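Putative peptidase (Chlamydophila abortus, PDB 3CE2) probably acts as a zinc-dependent oligopeptidase of the M3B family, cleaving a variety of small bioactive peptides. Local coordinates at residues Tyr298-Leu306 with Phe311-Leu320. Numbering follows the deposited sequence.
Sequences YFSIKQRCL and FHFYDVYAPL. With ZN (zinc ion), chain E.
Lys302 reaches from helix 292-306 into the loop that follows it, where a type I beta turn, Asp315 to Ala318, brings two carbonyls to its ammonium group. NZ hydrogen-bonds to Val316 O at 2.7 Å, standing above that carbonyl plane, and to Ala318 O at 3.1 Å, only 18° from the plane. CB lies against Phe311 CZ and CG against Leu320 CD1, and the chain runs extended beyond CG to the two carbonyls. Phe311 packs between helix and loop: CE2 meets Phe299 CG at 3.6 Å with the two ring planes 41° apart, Phe299 O lies over the centre of one face and Asp315 CB toward the rim of the opposite face. With CG anti to the backbone N (chi1 -161°), the ring passes Gln303 CB, while Gln303 NE2 turns to Leu308 O. Val316 packs on Phe299 CZ; further along, Leu306 CD1 touches Ala318 CB. In the second shell, Asp463 of helix 451-487 forms a salt bridge with Lys302, and Arg222 and Arg225 pair with Asp315. Asp315 OD2 also takes the N-H of His312 on its anti lone pair at 2.7 Å. Asp310 OD2 and His312 NE2 bind a zinc ion distinct from that of the HExxH site, His312 NE2 at 2.2 Å.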
# COMPACT_ATOMS: atom_id res chain seq x y z
N TYR A 298 -11.65 0.16 -23.27
CA TYR A 298 -10.23 0.52 -23.25
C TYR A 298 -9.39 -0.43 -24.05
O TYR A 298 -8.60 0.01 -24.88
CB TYR A 298 -9.67 0.59 -21.83
CG TYR A 298 -8.17 0.88 -21.79
CD1 TYR A 298 -7.62 1.93 -22.54
CD2 TYR A 298 -7.30 0.10 -21.01
CE1 TYR A 298 -6.25 2.20 -22.51
CE2 TYR A 298 -5.93 0.36 -20.98
CZ TYR A 298 -5.42 1.41 -21.73
OH TYR A 298 -4.08 1.68 -21.69
N PHE A 299 -9.54 -1.73 -23.79
CA PHE A 299 -8.78 -2.73 -24.53
C PHE A 299 -9.00 -2.75 -26.04
O PHE A 299 -8.06 -3.02 -26.78
CB PHE A 299 -8.98 -4.13 -23.93
CG PHE A 299 -8.34 -4.31 -22.58
CD1 PHE A 299 -7.44 -3.35 -22.08
CD2 PHE A 299 -8.60 -5.44 -21.82
CE1 PHE A 299 -6.84 -3.51 -20.83
CE2 PHE A 299 -8.00 -5.62 -20.56
CZ PHE A 299 -7.12 -4.64 -20.07
N SER A 300 -10.21 -2.46 -26.53
CA SER A 300 -10.40 -2.44 -27.99
C SER A 300 -9.62 -1.29 -28.60
O SER A 300 -9.11 -1.39 -29.71
CB SER A 300 -11.85 -2.28 -28.39
OG SER A 300 -12.68 -2.60 -27.30
N ILE A 301 -9.57 -0.17 -27.89
CA ILE A 301 -8.75 0.90 -28.39
C ILE A 301 -7.35 0.37 -28.56
O ILE A 301 -6.73 0.55 -29.59
CB ILE A 301 -8.72 2.08 -27.43
CG1 ILE A 301 -10.11 2.70 -27.33
CG2 ILE A 301 -7.67 3.09 -27.87
CD1 ILE A 301 -10.16 3.86 -26.38
N LYS A 302 -6.84 -0.31 -27.53
CA LYS A 302 -5.50 -0.89 -27.60
C LYS A 302 -5.41 -1.87 -28.77
O LYS A 302 -4.45 -1.80 -29.52
CB LYS A 302 -5.10 -1.57 -26.29
CG LYS A 302 -4.49 -0.63 -25.26
CD LYS A 302 -3.51 -1.40 -24.35
CE LYS A 302 -2.51 -0.50 -23.64
NZ LYS A 302 -1.62 -1.28 -22.77
N GLN A 303 -6.40 -2.75 -28.93
CA GLN A 303 -6.42 -3.67 -30.08
C GLN A 303 -6.42 -2.99 -31.47
O GLN A 303 -5.61 -3.37 -32.33
CB GLN A 303 -7.59 -4.66 -30.01
CG GLN A 303 -7.59 -5.58 -31.19
CD GLN A 303 -8.82 -6.51 -31.24
OE1 GLN A 303 -9.67 -6.51 -30.36
NE2 GLN A 303 -8.89 -7.31 -32.30
N ARG A 304 -7.31 -2.03 -31.70
CA ARG A 304 -7.33 -1.32 -32.99
C ARG A 304 -6.02 -0.60 -33.22
O ARG A 304 -5.51 -0.56 -34.33
CB ARG A 304 -8.49 -0.31 -33.09
CG ARG A 304 -9.82 -0.92 -33.49
CD ARG A 304 -10.95 0.13 -33.57
NE ARG A 304 -11.70 0.23 -32.31
CZ ARG A 304 -11.68 1.30 -31.50
NH1 ARG A 304 -10.95 2.36 -31.83
NH2 ARG A 304 -12.38 1.30 -30.37
N CYS A 305 -5.44 -0.07 -32.15
CA CYS A 305 -4.24 0.72 -32.33
C CYS A 305 -3.00 -0.12 -32.55
O CYS A 305 -1.98 0.39 -33.00
CB CYS A 305 -4.02 1.64 -31.14
SG CYS A 305 -2.58 2.66 -31.40
N LEU A 306 -3.09 -1.40 -32.24
CA LEU A 306 -1.96 -2.29 -32.39
C LEU A 306 -2.15 -3.13 -33.64
O LEU A 306 -1.29 -3.96 -33.97
CB LEU A 306 -1.85 -3.22 -31.17
CG LEU A 306 -1.22 -2.61 -29.93
CD1 LEU A 306 -1.17 -3.62 -28.78
CD2 LEU A 306 0.17 -2.07 -30.26
N PHE A 311 -7.25 -10.12 -29.06
CA PHE A 311 -6.57 -9.45 -27.97
C PHE A 311 -6.43 -10.40 -26.82
O PHE A 311 -7.42 -10.81 -26.21
CB PHE A 311 -7.34 -8.22 -27.52
CG PHE A 311 -6.55 -7.23 -26.75
CD1 PHE A 311 -5.56 -6.48 -27.37
CD2 PHE A 311 -6.79 -7.02 -25.41
CE1 PHE A 311 -4.82 -5.54 -26.66
CE2 PHE A 311 -6.06 -6.07 -24.69
CZ PHE A 311 -5.06 -5.33 -25.33
N HIS A 312 -5.18 -10.76 -26.54
CA HIS A 312 -4.89 -11.78 -25.57
C HIS A 312 -4.44 -11.10 -24.29
O HIS A 312 -4.02 -9.92 -24.29
CB HIS A 312 -3.78 -12.68 -26.10
CG HIS A 312 -4.25 -13.69 -27.11
ND1 HIS A 312 -4.51 -15.01 -26.78
CD2 HIS A 312 -4.50 -13.58 -28.43
CE1 HIS A 312 -4.90 -15.66 -27.85
NE2 HIS A 312 -4.91 -14.82 -28.87
N PHE A 313 -4.51 -11.83 -23.18
CA PHE A 313 -4.02 -11.30 -21.93
C PHE A 313 -2.60 -10.80 -22.06
O PHE A 313 -2.21 -9.90 -21.33
CB PHE A 313 -4.07 -12.33 -20.83
CG PHE A 313 -5.39 -12.43 -20.18
CD1 PHE A 313 -5.95 -11.32 -19.54
CD2 PHE A 313 -6.07 -13.65 -20.17
CE1 PHE A 313 -7.18 -11.40 -18.90
CE2 PHE A 313 -7.31 -13.76 -19.53
CZ PHE A 313 -7.87 -12.63 -18.89
N TYR A 314 -1.82 -11.37 -22.98
CA TYR A 314 -0.45 -10.92 -23.13
C TYR A 314 -0.35 -9.69 -24.01
O TYR A 314 0.74 -9.29 -24.41
CB TYR A 314 0.47 -12.03 -23.63
CG TYR A 314 -0.01 -12.78 -24.86
CD1 TYR A 314 0.22 -12.28 -26.14
CD2 TYR A 314 -0.67 -13.98 -24.74
CE1 TYR A 314 -0.20 -12.98 -27.26
CE2 TYR A 314 -1.10 -14.68 -25.85
CZ TYR A 314 -0.86 -14.16 -27.11
OH TYR A 314 -1.28 -14.84 -28.21
N ASP A 315 -1.49 -9.07 -24.30
CA ASP A 315 -1.46 -7.87 -25.13
C ASP A 315 -1.71 -6.66 -24.27
O ASP A 315 -1.34 -5.54 -24.62
CB ASP A 315 -2.49 -7.99 -26.24
CG ASP A 315 -2.06 -8.98 -27.30
OD1 ASP A 315 -0.91 -8.85 -27.79
OD2 ASP A 315 -2.86 -9.90 -27.61
N VAL A 316 -2.31 -6.93 -23.11
CA VAL A 316 -2.75 -5.93 -22.15
C VAL A 316 -1.71 -4.84 -21.80
O VAL A 316 -2.09 -3.70 -21.57
CB VAL A 316 -3.19 -6.63 -20.85
CG1 VAL A 316 -3.36 -5.63 -19.74
CG2 VAL A 316 -4.49 -7.45 -21.07
N TYR A 317 -0.42 -5.17 -21.75
CA TYR A 317 0.55 -4.16 -21.34
C TYR A 317 1.48 -3.71 -22.46
O TYR A 317 2.43 -2.96 -22.24
CB TYR A 317 1.32 -4.59 -20.07
CG TYR A 317 0.40 -4.94 -18.91
CD1 TYR A 317 -0.32 -3.95 -18.23
CD2 TYR A 317 0.23 -6.26 -18.50
CE1 TYR A 317 -1.18 -4.28 -17.18
CE2 TYR A 317 -0.62 -6.60 -17.46
CZ TYR A 317 -1.32 -5.61 -16.80
OH TYR A 317 -2.18 -5.97 -15.76
N ALA A 318 1.20 -4.15 -23.68
CA ALA A 318 1.93 -3.69 -24.85
C ALA A 318 1.84 -2.17 -24.95
O ALA A 318 0.81 -1.59 -24.63
CB ALA A 318 1.34 -4.31 -26.09
N PRO A 319 2.92 -1.52 -25.40
CA PRO A 319 2.83 -0.07 -25.54
C PRO A 319 2.16 0.32 -26.86
O PRO A 319 2.21 -0.45 -27.82
CB PRO A 319 4.30 0.38 -25.56
CG PRO A 319 5.13 -0.87 -25.53
CD PRO A 319 4.22 -2.03 -25.82
N LEU A 320 1.55 1.49 -26.90
CA LEU A 320 0.92 1.99 -28.11
C LEU A 320 1.83 2.94 -28.85
O LEU A 320 1.78 3.02 -30.07
CB LEU A 320 -0.38 2.70 -27.78
CG LEU A 320 -1.63 1.83 -27.82
CD1 LEU A 320 -1.34 0.50 -27.25
CD2 LEU A 320 -2.76 2.48 -27.04
ZN ZN E . -5.41 -14.97 -30.97
O HOH W 1 -4.14 -14.76 -32.36